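Side-chain contacts in Lysine/ornithine decarboxylase (Selenomonas ruminantium, PDB 5GJO), which decarboxylates both L-lysine and L-ornithine, using pyridoxal 5'-phosphate, to give cadaverine and putrescine: residues N95-A100 with I122-K127; V134-A139 with L161-A166; A155-A160 with A198-D203. The protein carries 2 engineered substitutions. All coordinates share one frame; numbering follows the deposited sequence.

Interaction 1 of 3, residues N95-A100 with I122-K127; sequences NPVKDA and IDKMAK
Polar contact between the loop 95-100 and the helical turn 122-127 runs through the amine of Lys-124, which donates to the backbone oxygen of Lys-98 (NZ to O 2.6 Å). The donor lies in the carbonyl plane on a lone pair of that oxygen, with a C=O...N angle of 144°. A bend at the third torsion of Lys-124 (chi3 57°) in an otherwise extended chain turns its end onto this oxygen. Glu-121 OE1, by a salt bridge, and the backbone O of Ile-273 of the second subunit are further partners of the same NZ, so three acceptors surround one ammonium group. Lys-98 carries its own charge elsewhere: its NZ binds Asn-95 O at 2.8 Å, Thr-115 O and Glu-121 OE2. The two amines stand 6.5 Å apart, NZ to NZ, and the carboxylate of Glu-121 that binds both probably offsets their like charge.

Van der Waals contact adds to this: Lys-98 CE rests on Met-125 SD at 4.0 Å, the two side chains meeting at about a right angle, and Val-97 CG1 lies 3.8 Å from the charged Lys-124 NZ. A methionine in place of Lys-124 would probably leave Lys-98 O and Glu-121 OE1 without this donor and cut a tie to the second subunit, which packs on Val-97 and Lys-124.

In the fold, the loop leads from strand 91-93 into helix 100-109, while Met-125 touches Phe-114 and Phe-116 of strand 113-116 and reaches Val-134 of strand 133-137.

Interaction 2 of 3, residues V134-A139 with L161-A166; sequences VLVRIA and LDLLKA
Val-136 and Leu-164 join the first strand and the helix of a beta-alpha-beta unit, strand 133-137, helix 160-169 and strand 173-178, in the TIM-barrel domain that binds pyridoxal phosphate. The axes of the short segments 134-137 and 161-166 come within 8.7 Å and run nearly antiparallel, at 154°, as expected where a helix returns the chain to the start of the next parallel strand. Val-134 and Val-136 direct their CB atoms at the helix, whereas those of Leu-135 and Arg-137 between and after them point away from it; this places the two valines on the outer, helix-facing side of the barrel wall.

Val-136 carries most of the contact, and its two methyls serve different leucines. CG1 stands between the backbone N and the carbonyl carbon (chi1 61°), a crowded position for a methyl, and from there it enters the fork of Leu-164, meeting CG at 3.6 Å, CD1 at 3.8 Å and CD2 at 3.9 Å. Leu-164 does not start out aimed at the strand; the branched end of its side chain supplies the approach. The other methyl, Val-136 CG2, meets Leu-163 at 4.0 Å from CD1 and 4.1 Å from CB, the side chains crossing at about a right angle. Two consecutive helix residues thus hold one valine from two directions, wholly by apolar contact.

The surroundings are apolar as well: Leu-164 also reaches Ala-174 and Val-136 reaches Ile-177, both on strand 173-178, the neighbour of strand 133-137 in the sheet. Two residues earlier in the strand the packing is looser, with Val-134 CG2 4.4 Å from Leu-164 CD2.

Interaction 3 of 3, residues A155-A160 with A198-D203; sequences APVEEA and ARRLFD
Leu-201 meets Val-157 and Ala-160 where two neighbouring outer elements of the TIM barrel pack together: helix 189-207, and the turn that leads into helix 160-169. The side chain of Leu-201 can be followed outward from its backbone. Its CB points at segment 155-160, but CB and CG act as a spacer, and the contacts are made by the two methyls at the end. With CG anti to the carbonyl carbon (chi1 -63°) and the chain then extended (chi2 170°), these methyls are carried to different targets. CD1 takes the side-chain contacts, lying 4.2 Å from Ala-160 CB and, more loosely, 4.5 Å from Val-157 CB. CD2 rests 3.9 Å from the backbone oxygen of Val-157. That oxygen is also the acceptor for Ala-160 N, at 3.2 Å, so the methyl lies against a carbonyl already engaged by its own turn. The same CD2 of Leu-201 also approaches Leu-161 CG, at 4.1 Å, and Leu-201 touches Ile-177 of strand 173-178 as well, which continues the apolar layer down to the sheet.

Toward the outside the chemistry changes. Arg-200, the residue before Leu-201, does not set out toward the turn, yet a bend at its third torsion (chi3 59°) brings its guanidinium there. The polar end is held by Glu-204, one helical turn on, through a salt bridge from NH1 to OE1. The turn meets the edge of the flat group, and the valine and arginine side chains cross at about a right angle: Val-157 CG2 lies in the guanidinium plane, 3.9 Å from Arg-200 NH2.

All three contacts belong to the barrel domain but differ in burial and chemistry. Interaction 2 is buried and apolar, set between a barrel strand and its covering helix. Interaction 1, also buried, has one cross-segment hydrogen bond, from a lysine amine, with salt bridges to Glu-121 beside it, and the second subunit helps enclose it. Interaction 3 is partly buried, apolar inside with an arginine at its outer edge. Ile-122 CD1 joins interactions 1 and 2, packing on Ala-166 CB (3.6 Å). Interactions 2 and 3 share the passage from strand 133-137 to helix 160-169: Arg-137 O and Ala-155 N probably hydrogen-bond at 2.8 Å. Interactions 1 and 3 do not touch.

Interaction 1 of 3, residues N95-A100 with I122-K127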
ATOM      1  N   ASN A  95       0.832  15.641  13.471  1.00 15.23           N
ATOM      2  CA  ASN A  95      -0.442  15.167  12.931  1.00 14.90           C
ATOM      3  C   ASN A  95      -1.515  16.005  13.611  1.00 15.87           C
ATOM      4  O   ASN A  95      -1.652  15.926  14.863  1.00 15.54           O
ATOM      5  CB  ASN A  95      -0.600  13.754  13.222  1.00 16.40           C
ATOM      6  CG  ASN A  95      -1.730  13.105  12.442  1.00 17.98           C
ATOM      7  OD1 ASN A  95      -2.763  13.738  12.164  1.00 18.26           O
ATOM      8  ND2 ASN A  95      -1.498  11.839  12.006  1.00 16.21           N
ATOM      9  N   PRO A  96      -2.239  16.806  12.822  1.00 14.74           N
ATOM     10  CA  PRO A  96      -3.231  17.663  13.472  1.00 15.39           C
ATOM     11  C   PRO A  96      -4.336  16.888  14.172  1.00 15.78           C
ATOM     12  O   PRO A  96      -4.986  17.524  15.006  1.00 17.39           O
ATOM     13  CB  PRO A  96      -3.817  18.500  12.300  1.00 15.37           C
ATOM     14  CG  PRO A  96      -2.808  18.398  11.234  1.00 16.85           C
ATOM     15  CD  PRO A  96      -2.218  17.026  11.380  1.00 15.63           C
ATOM     16  N   VAL A  97      -4.625  15.645  13.803  1.00 14.52           N
ATOM     17  CA  VAL A  97      -5.680  14.885  14.401  1.00 16.38           C
ATOM     18  C   VAL A  97      -5.103  13.671  15.004  1.00 17.52           C
ATOM     19  O   VAL A  97      -4.916  12.672  14.348  1.00 16.50           O
ATOM     20  CB  VAL A  97      -6.836  14.574  13.449  1.00 16.89           C
ATOM     21  CG1 VAL A  97      -7.965  13.833  14.215  1.00 18.28           C
ATOM     22  CG2 VAL A  97      -7.337  15.863  12.815  1.00 18.15           C
ATOM     23  N   LYS A  98      -4.918  13.700  16.313  1.00 17.46           N
ATOM     24  CA  LYS A  98      -4.191  12.616  16.992  1.00 19.16           C
ATOM     25  C   LYS A  98      -5.066  11.488  17.484  1.00 23.23           C
ATOM     26  O   LYS A  98      -6.221  11.737  17.788  1.00 22.71           O
ATOM     27  CB  LYS A  98      -3.413  13.235  18.116  1.00 19.21           C
ATOM     28  CG  LYS A  98      -2.410  14.261  17.617  1.00 18.42           C
ATOM     29  CD  LYS A  98      -2.070  15.289  18.699  1.00 18.46           C
ATOM     30  CE  LYS A  98      -1.588  16.601  18.127  1.00 19.21           C
ATOM     31  NZ  LYS A  98      -2.601  17.168  17.170  1.00 19.77           N
ATOM     32  N   ASP A  99      -4.552  10.273  17.565  1.00 26.26           N
ATOM     33  CA  ASP A  99      -5.324   9.173  18.123  1.00 28.21           C
ATOM     34  C   ASP A  99      -4.867   8.855  19.540  1.00 25.90           C
ATOM     35  O   ASP A  99      -3.945   9.448  20.041  1.00 26.84           O
ATOM     36  CB  ASP A  99      -5.350   7.943  17.213  1.00 30.88           C
ATOM     37  CG  ASP A  99      -4.020   7.243  17.138  1.00 26.56           C
ATOM     38  OD1 ASP A  99      -3.098   7.674  17.817  1.00 28.22           O
ATOM     39  OD2 ASP A  99      -3.901   6.260  16.407  1.00 27.88           O
ATOM     40  N   ALA A 100      -5.558   7.945  20.195  1.00 29.44           N
ATOM     41  CA  ALA A 100      -5.286   7.666  21.587  1.00 28.89           C
ATOM     42  C   ALA A 100      -3.876   7.146  21.820  1.00 23.15           C
ATOM     43  O   ALA A 100      -3.201   7.572  22.717  1.00 24.37           O
ATOM     44  CB  ALA A 100      -6.292   6.664  22.099  1.00 34.17           C
ATOM     45  N   ILE A 122      -8.446  20.339  20.850  1.00 19.35           N
ATOM     46  CA  ILE A 122      -7.872  21.056  21.993  1.00 19.57           C
ATOM     47  C   ILE A 122      -8.019  20.217  23.254  1.00 20.03           C
ATOM     48  O   ILE A 122      -7.030  19.989  24.007  1.00 20.72           O
ATOM     49  CB  ILE A 122      -8.548  22.414  22.153  1.00 17.68           C
ATOM     50  CG1 ILE A 122      -8.184  23.343  21.007  1.00 17.74           C
ATOM     51  CG2 ILE A 122      -8.150  23.061  23.537  1.00 20.99           C
ATOM     52  CD1 ILE A 122      -8.935  24.671  20.980  1.00 18.40           C
ATOM     53  N   ASP A 123      -9.239  19.765  23.550  1.00 22.83           N
ATOM     54  CA  ASP A 123      -9.409  18.994  24.807  1.00 23.87           C
ATOM     55  C   ASP A 123      -8.603  17.698  24.881  1.00 23.79           C
ATOM     56  O   ASP A 123      -8.070  17.367  25.949  1.00 23.83           O
ATOM     57  CB  ASP A 123     -10.869  18.732  25.142  1.00 27.74           C
ATOM     58  CG  ASP A 123     -11.609  20.045  25.576  1.00 35.87           C
ATOM     59  OD1 ASP A 123     -10.948  21.112  25.764  1.00 37.45           O
ATOM     60  OD2 ASP A 123     -12.874  20.006  25.676  1.00 39.67           O
ATOM     61  N   LYS A 124      -8.479  16.974  23.774  1.00 20.74           N
ATOM     62  CA  LYS A 124      -7.636  15.777  23.664  1.00 20.16           C
ATOM     63  C   LYS A 124      -6.191  16.139  24.043  1.00 19.53           C
ATOM     64  O   LYS A 124      -5.572  15.393  24.821  1.00 24.72           O
ATOM     65  CB  LYS A 124      -7.619  15.203  22.195  1.00 22.59           C
ATOM     66  CG  LYS A 124      -8.888  14.581  21.699  1.00 27.90           C
ATOM     67  CD  LYS A 124      -8.986  14.488  20.126  1.00 27.41           C
ATOM     68  CE  LYS A 124      -7.864  13.741  19.516  1.00 27.01           C
ATOM     69  NZ  LYS A 124      -7.965  13.653  18.002  1.00 24.75           N
ATOM     70  N   MET A 125      -5.644  17.227  23.483  1.00 21.05           N
ATOM     71  CA  MET A 125      -4.256  17.624  23.715  1.00 20.04           C
ATOM     72  C   MET A 125      -4.042  18.074  25.198  1.00 24.08           C
ATOM     73  O   MET A 125      -3.054  17.705  25.869  1.00 21.35           O
ATOM     74  CB  MET A 125      -3.837  18.742  22.818  1.00 21.25           C
ATOM     75  CG  MET A 125      -3.689  18.336  21.319  1.00 20.00           C
ATOM     76  SD  MET A 125      -2.980  19.614  20.325  1.00 19.35           S
ATOM     77  CE  MET A 125      -4.242  20.890  20.384  1.00 17.44           C
ATOM     78  N   ALA A 126      -4.964  18.904  25.676  1.00 22.72           N
ATOM     79  CA  ALA A 126      -4.882  19.446  27.036  1.00 26.53           C
ATOM     80  C   ALA A 126      -4.961  18.348  28.082  1.00 27.14           C
ATOM     81  O   ALA A 126      -4.267  18.414  29.122  1.00 28.88           O
ATOM     82  CB  ALA A 126      -6.008  20.469  27.249  1.00 26.06           C
ATOM     83  N   LYS A 127      -5.745  17.310  27.814  1.00 23.66           N
ATOM     84  CA  LYS A 127      -5.861  16.210  28.693  1.00 29.33           C
ATOM     85  C   LYS A 127      -4.610  15.329  28.689  1.00 30.58           C
ATOM     86  O   LYS A 127      -4.244  14.809  29.712  1.00 27.92           O
ATOM     87  CB  LYS A 127      -7.046  15.379  28.298  1.00 31.75           C
ATOM     88  CG  LYS A 127      -7.336  14.248  29.239  1.00 38.01           C
ATOM     89  CD  LYS A 127      -8.723  13.649  29.062  1.00 42.96           C
ATOM     90  CE  LYS A 127      -8.678  12.205  29.549  1.00 48.46           C
ATOM     91  NZ  LYS A 127     -10.024  11.797  30.003  1.00 59.07           N
TER

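Interaction 2 of 3, residues V134-A139 with L161-A166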
ATOM      1  N   VAL A 134       1.699  24.459  21.555  1.00 18.80           N
ATOM      2  CA  VAL A 134       0.890  24.221  20.342  1.00 17.24           C
ATOM      3  C   VAL A 134       1.086  25.284  19.297  1.00 16.83           C
ATOM      4  O   VAL A 134       1.260  26.486  19.570  1.00 16.32           O
ATOM      5  CB  VAL A 134      -0.624  24.033  20.627  1.00 17.16           C
ATOM      6  CG1 VAL A 134      -0.856  22.893  21.531  1.00 18.00           C
ATOM      7  CG2 VAL A 134      -1.246  25.351  21.196  1.00 18.84           C
ATOM      8  N   LEU A 135       1.190  24.837  18.021  1.00 15.16           N
ATOM      9  CA  LEU A 135       1.187  25.707  16.881  1.00 16.44           C
ATOM     10  C   LEU A 135      -0.103  25.417  16.115  1.00 15.60           C
ATOM     11  O   LEU A 135      -0.432  24.277  15.782  1.00 15.12           O
ATOM     12  CB  LEU A 135       2.371  25.474  15.940  1.00 17.14           C
ATOM     13  CG  LEU A 135       3.774  25.621  16.547  1.00 21.20           C
ATOM     14  CD1 LEU A 135       4.014  24.498  17.497  1.00 28.43           C
ATOM     15  CD2 LEU A 135       4.784  25.422  15.426  1.00 24.07           C
ATOM     16  N   VAL A 136      -0.817  26.478  15.759  1.00 16.74           N
ATOM     17  CA  VAL A 136      -2.033  26.313  15.039  1.00 14.59           C
ATOM     18  C   VAL A 136      -1.648  26.296  13.546  1.00 14.50           C
ATOM     19  O   VAL A 136      -0.867  27.105  13.123  1.00 14.11           O
ATOM     20  CB  VAL A 136      -3.085  27.418  15.298  1.00 14.98           C
ATOM     21  CG1 VAL A 136      -2.637  28.775  14.908  1.00 15.09           C
ATOM     22  CG2 VAL A 136      -4.405  27.069  14.590  1.00 15.37           C
ATOM     23  N   ARG A 137      -2.244  25.349  12.820  1.00 14.37           N
ATOM     24  CA  ARG A 137      -1.914  25.189  11.386  1.00 13.99           C
ATOM     25  C   ARG A 137      -2.993  25.918  10.604  1.00 11.64           C
ATOM     26  O   ARG A 137      -4.206  25.562  10.748  1.00 12.39           O
ATOM     27  CB  ARG A 137      -2.007  23.737  11.009  1.00 14.88           C
ATOM     28  CG  ARG A 137      -1.568  23.501   9.556  1.00 15.03           C
ATOM     29  CD  ARG A 137      -1.459  22.020   9.323  1.00 15.04           C
ATOM     30  NE  ARG A 137      -1.317  21.681   7.920  1.00 14.31           N
ATOM     31  CZ  ARG A 137      -1.053  20.432   7.514  1.00 16.12           C
ATOM     32  NH1 ARG A 137      -0.700  19.479   8.378  1.00 14.48           N
ATOM     33  NH2 ARG A 137      -1.036  20.160   6.189  1.00 15.54           N
ATOM     34  N   ILE A 138      -2.564  26.833   9.788  1.00 13.44           N
ATOM     35  CA  ILE A 138      -3.442  27.586   8.884  1.00 16.41           C
ATOM     36  C   ILE A 138      -3.446  26.981   7.471  1.00 17.35           C
ATOM     37  O   ILE A 138      -2.417  26.510   6.976  1.00 14.61           O
ATOM     38  CB  ILE A 138      -3.059  29.080   8.778  1.00 17.34           C
ATOM     39  CG1 ILE A 138      -1.599  29.334   8.354  1.00 18.12           C
ATOM     40  CG2 ILE A 138      -3.363  29.771  10.110  1.00 18.84           C
ATOM     41  CD1 ILE A 138      -1.231  30.759   8.037  1.00 20.16           C
ATOM     42  N   ALA A 139      -4.603  27.070   6.851  1.00 16.98           N
ATOM     43  CA  ALA A 139      -4.800  26.701   5.476  1.00 18.00           C
ATOM     44  C   ALA A 139      -4.246  27.807   4.579  1.00 18.45           C
ATOM     45  O   ALA A 139      -4.594  28.966   4.724  1.00 17.90           O
ATOM     46  CB  ALA A 139      -6.293  26.409   5.228  1.00 18.39           C
ATOM     47  N   LEU A 161      -6.367  32.755  15.457  1.00 18.80           N
ATOM     48  CA  LEU A 161      -6.081  33.343  16.761  1.00 21.59           C
ATOM     49  C   LEU A 161      -7.139  32.927  17.762  1.00 20.60           C
ATOM     50  O   LEU A 161      -6.831  32.654  18.921  1.00 22.64           O
ATOM     51  CB  LEU A 161      -5.931  34.839  16.652  1.00 21.51           C
ATOM     52  CG  LEU A 161      -4.794  35.251  15.721  1.00 23.04           C
ATOM     53  CD1 LEU A 161      -4.767  36.748  15.642  1.00 29.61           C
ATOM     54  CD2 LEU A 161      -3.473  34.660  16.222  1.00 24.99           C
ATOM     55  N   ASP A 162      -8.375  32.804  17.335  1.00 20.91           N
ATOM     56  CA  ASP A 162      -9.390  32.180  18.188  1.00 19.65           C
ATOM     57  C   ASP A 162      -9.066  30.773  18.661  1.00 20.36           C
ATOM     58  O   ASP A 162      -9.354  30.387  19.813  1.00 16.89           O
ATOM     59  CB  ASP A 162     -10.768  32.152  17.524  1.00 25.36           C
ATOM     60  CG  ASP A 162     -11.369  33.561  17.294  1.00 27.54           C
ATOM     61  OD1 ASP A 162     -11.049  34.498  18.042  1.00 27.76           O
ATOM     62  OD2 ASP A 162     -12.128  33.718  16.301  1.00 29.86           O
ATOM     63  N   LEU A 163      -8.490  29.935  17.777  1.00 16.99           N
ATOM     64  CA  LEU A 163      -8.041  28.648  18.203  1.00 17.51           C
ATOM     65  C   LEU A 163      -6.870  28.687  19.227  1.00 17.12           C
ATOM     66  O   LEU A 163      -6.888  27.891  20.184  1.00 18.98           O
ATOM     67  CB  LEU A 163      -7.651  27.768  16.964  1.00 17.48           C
ATOM     68  CG  LEU A 163      -8.844  27.229  16.221  1.00 18.09           C
ATOM     69  CD1 LEU A 163      -8.368  26.790  14.809  1.00 18.18           C
ATOM     70  CD2 LEU A 163      -9.493  26.044  16.931  1.00 20.46           C
ATOM     71  N   LEU A 164      -5.894  29.548  18.997  1.00 18.16           N
ATOM     72  CA  LEU A 164      -4.807  29.686  19.921  1.00 18.12           C
ATOM     73  C   LEU A 164      -5.352  30.180  21.309  1.00 19.87           C
ATOM     74  O   LEU A 164      -4.940  29.692  22.351  1.00 18.08           O
ATOM     75  CB  LEU A 164      -3.792  30.629  19.408  1.00 18.98           C
ATOM     76  CG  LEU A 164      -2.871  30.102  18.272  1.00 18.16           C
ATOM     77  CD1 LEU A 164      -1.961  31.174  17.744  1.00 19.40           C
ATOM     78  CD2 LEU A 164      -2.059  28.900  18.783  1.00 19.93           C
ATOM     79  N   LYS A 165      -6.268  31.152  21.276  1.00 19.96           N
ATOM     80  CA  LYS A 165      -6.860  31.669  22.529  1.00 23.16           C
ATOM     81  C   LYS A 165      -7.627  30.561  23.229  1.00 22.02           C
ATOM     82  O   LYS A 165      -7.480  30.425  24.435  1.00 20.21           O
ATOM     83  CB  LYS A 165      -7.629  32.974  22.269  1.00 25.33           C
ATOM     84  CG  LYS A 165      -8.162  33.722  23.481  1.00 35.22           C
ATOM     85  CD  LYS A 165      -7.042  34.160  24.405  1.00 39.15           C
ATOM     86  CE  LYS A 165      -7.449  35.230  25.405  1.00 45.11           C
ATOM     87  NZ  LYS A 165      -6.149  35.915  25.711  1.00 45.42           N
ATOM     88  N   ALA A 166      -8.399  29.696  22.533  1.00 19.18           N
ATOM     89  CA  ALA A 166      -9.074  28.572  23.176  1.00 18.40           C
ATOM     90  C   ALA A 166      -8.101  27.550  23.751  1.00 18.43           C
ATOM     91  O   ALA A 166      -8.354  26.858  24.792  1.00 20.05           O
ATOM     92  CB  ALA A 166     -10.061  27.900  22.227  1.00 19.80           C
TER

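Interaction 3 of 3, residues A155-A160 with A198-D203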
ATOM      1  N   ALA A 155      -6.695  25.315   9.430  1.00 15.38           N
ATOM      2  CA  ALA A 155      -7.854  26.163   9.802  1.00 15.72           C
ATOM      3  C   ALA A 155      -7.930  27.367   8.928  1.00 14.83           C
ATOM      4  O   ALA A 155      -6.911  27.925   8.507  1.00 14.58           O
ATOM      5  CB  ALA A 155      -7.701  26.634  11.235  1.00 15.74           C
ATOM      6  N   PRO A 156      -9.137  27.911   8.723  1.00 17.23           N
ATOM      7  CA  PRO A 156      -9.211  29.222   8.094  1.00 18.64           C
ATOM      8  C   PRO A 156      -8.400  30.254   8.847  1.00 18.22           C
ATOM      9  O   PRO A 156      -8.325  30.201  10.087  1.00 19.17           O
ATOM     10  CB  PRO A 156     -10.697  29.565   8.116  1.00 22.93           C
ATOM     11  CG  PRO A 156     -11.421  28.254   8.294  1.00 21.23           C
ATOM     12  CD  PRO A 156     -10.445  27.347   9.059  1.00 20.52           C
ATOM     13  N   VAL A 157      -7.718  31.128   8.145  1.00 17.70           N
ATOM     14  CA  VAL A 157      -6.796  32.071   8.817  1.00 19.41           C
ATOM     15  C   VAL A 157      -7.571  32.940   9.821  1.00 20.18           C
ATOM     16  O   VAL A 157      -7.026  33.277  10.818  1.00 19.39           O
ATOM     17  CB  VAL A 157      -5.972  33.005   7.877  1.00 23.39           C
ATOM     18  CG1 VAL A 157      -5.172  32.187   6.870  1.00 21.37           C
ATOM     19  CG2 VAL A 157      -6.791  33.963   7.123  1.00 27.32           C
ATOM     20  N   GLU A 158      -8.828  33.227   9.552  1.00 20.90           N
ATOM     21  CA  GLU A 158      -9.596  34.058  10.448  1.00 25.00           C
ATOM     22  C   GLU A 158     -10.034  33.327  11.741  1.00 22.31           C
ATOM     23  O   GLU A 158     -10.615  33.947  12.599  1.00 22.02           O
ATOM     24  CB  GLU A 158     -10.734  34.755   9.704  1.00 32.28           C
ATOM     25  CG  GLU A 158     -11.844  33.836   9.247  1.00 47.92           C
ATOM     26  CD  GLU A 158     -11.628  33.159   7.898  1.00 70.78           C
ATOM     27  OE1 GLU A 158     -12.637  32.617   7.403  1.00 87.32           O
ATOM     28  OE2 GLU A 158     -10.511  33.143   7.338  1.00 66.54           O
ATOM     29  N   GLU A 159      -9.796  32.018  11.838  1.00 19.26           N
ATOM     30  CA  GLU A 159     -10.054  31.287  13.065  1.00 19.96           C
ATOM     31  C   GLU A 159      -8.782  31.029  13.854  1.00 19.92           C
ATOM     32  O   GLU A 159      -8.880  30.511  14.920  1.00 19.49           O
ATOM     33  CB  GLU A 159     -10.730  29.977  12.669  1.00 20.63           C
ATOM     34  CG  GLU A 159     -11.333  29.099  13.703  1.00 30.22           C
ATOM     35  CD  GLU A 159     -12.009  27.828  13.124  1.00 29.25           C
ATOM     36  OE1 GLU A 159     -12.117  26.857  13.937  1.00 25.83           O
ATOM     37  OE2 GLU A 159     -12.467  27.855  11.920  1.00 28.16           O
ATOM     38  N   ALA A 160      -7.617  31.289  13.268  1.00 17.03           N
ATOM     39  CA  ALA A 160      -6.322  30.909  13.864  1.00 19.07           C
ATOM     40  C   ALA A 160      -6.142  31.456  15.264  1.00 17.81           C
ATOM     41  O   ALA A 160      -5.849  30.703  16.173  1.00 18.06           O
ATOM     42  CB  ALA A 160      -5.213  31.312  12.981  1.00 18.18           C
ATOM     43  N   ALA A 198       1.216  34.901   7.979  1.00 17.57           N
ATOM     44  CA  ALA A 198       1.600  34.597   9.358  1.00 17.97           C
ATOM     45  C   ALA A 198       2.091  35.867  10.101  1.00 16.61           C
ATOM     46  O   ALA A 198       1.822  36.014  11.306  1.00 16.95           O
ATOM     47  CB  ALA A 198       2.679  33.492   9.395  1.00 16.40           C
ATOM     48  N   ARG A 199       2.770  36.738   9.389  1.00 16.55           N
ATOM     49  CA  ARG A 199       3.299  37.999   9.938  1.00 18.03           C
ATOM     50  C   ARG A 199       2.149  38.850  10.454  1.00 19.56           C
ATOM     51  O   ARG A 199       2.209  39.316  11.577  1.00 20.04           O
ATOM     52  CB  ARG A 199       4.121  38.752   8.904  1.00 18.32           C
ATOM     53  CG  ARG A 199       4.721  40.094   9.390  1.00 21.40           C
ATOM     54  CD  ARG A 199       5.729  39.902  10.517  1.00 21.18           C
ATOM     55  NE  ARG A 199       5.190  39.929  11.854  1.00 20.85           N
ATOM     56  CZ  ARG A 199       5.917  39.719  12.965  1.00 24.98           C
ATOM     57  NH1 ARG A 199       7.194  39.342  12.868  1.00 24.48           N
ATOM     58  NH2 ARG A 199       5.359  39.820  14.202  1.00 22.23           N
ATOM     59  N   ARG A 200       1.091  38.980   9.685  1.00 20.11           N
ATOM     60  CA  ARG A 200      -0.102  39.727  10.122  1.00 20.09           C
ATOM     61  C   ARG A 200      -0.692  39.067  11.338  1.00 18.37           C
ATOM     62  O   ARG A 200      -0.992  39.754  12.338  1.00 17.09           O
ATOM     63  CB  ARG A 200      -1.109  39.920   9.004  1.00 19.41           C
ATOM     64  CG  ARG A 200      -2.382  40.594   9.501  1.00 21.27           C
ATOM     65  CD  ARG A 200      -3.421  40.620   8.417  1.00 22.27           C
ATOM     66  NE  ARG A 200      -3.813  39.281   7.904  1.00 20.90           N
ATOM     67  CZ  ARG A 200      -4.629  38.438   8.496  1.00 23.89           C
ATOM     68  NH1 ARG A 200      -5.117  38.684   9.717  1.00 27.89           N
ATOM     69  NH2 ARG A 200      -4.914  37.279   7.905  1.00 25.36           N
ATOM     70  N   LEU A 201      -0.865  37.763  11.313  1.00 17.55           N
ATOM     71  CA  LEU A 201      -1.367  37.033  12.504  1.00 19.01           C
ATOM     72  C   LEU A 201      -0.527  37.213  13.736  1.00 20.32           C
ATOM     73  O   LEU A 201      -1.058  37.436  14.823  1.00 17.17           O
ATOM     74  CB  LEU A 201      -1.616  35.570  12.210  1.00 18.86           C
ATOM     75  CG  LEU A 201      -2.692  35.294  11.165  1.00 17.18           C
ATOM     76  CD1 LEU A 201      -2.675  33.818  10.768  1.00 18.18           C
ATOM     77  CD2 LEU A 201      -4.077  35.639  11.669  1.00 19.28           C
ATOM     78  N   PHE A 202       0.804  37.157  13.598  1.00 17.38           N
ATOM     79  CA  PHE A 202       1.643  37.352  14.776  1.00 18.56           C
ATOM     80  C   PHE A 202       1.414  38.791  15.383  1.00 20.22           C
ATOM     81  O   PHE A 202       1.342  38.974  16.605  1.00 20.75           O
ATOM     82  CB  PHE A 202       3.101  37.247  14.390  1.00 17.48           C
ATOM     83  CG  PHE A 202       3.697  35.881  14.568  1.00 18.06           C
ATOM     84  CD1 PHE A 202       3.164  34.761  13.979  1.00 18.12           C
ATOM     85  CD2 PHE A 202       4.836  35.717  15.326  1.00 19.30           C
ATOM     86  CE1 PHE A 202       3.786  33.501  14.126  1.00 19.04           C
ATOM     87  CE2 PHE A 202       5.447  34.508  15.490  1.00 19.08           C
ATOM     88  CZ  PHE A 202       4.889  33.354  14.923  1.00 18.72           C
ATOM     89  N   ASP A 203       1.311  39.779  14.514  1.00 19.38           N
ATOM     90  CA  ASP A 203       1.100  41.136  14.959  1.00 20.69           C
ATOM     91  C   ASP A 203      -0.243  41.280  15.684  1.00 22.87           C
ATOM     92  O   ASP A 203      -0.313  41.866  16.741  1.00 20.87           O
ATOM     93  CB  ASP A 203       1.170  42.098  13.785  1.00 23.00           C
ATOM     94  CG  ASP A 203       2.568  42.234  13.208  1.00 27.30           C
ATOM     95  OD1 ASP A 203       3.542  41.810  13.833  1.00 27.66           O
ATOM     96  OD2 ASP A 203       2.668  42.777  12.109  1.00 29.67           O
TER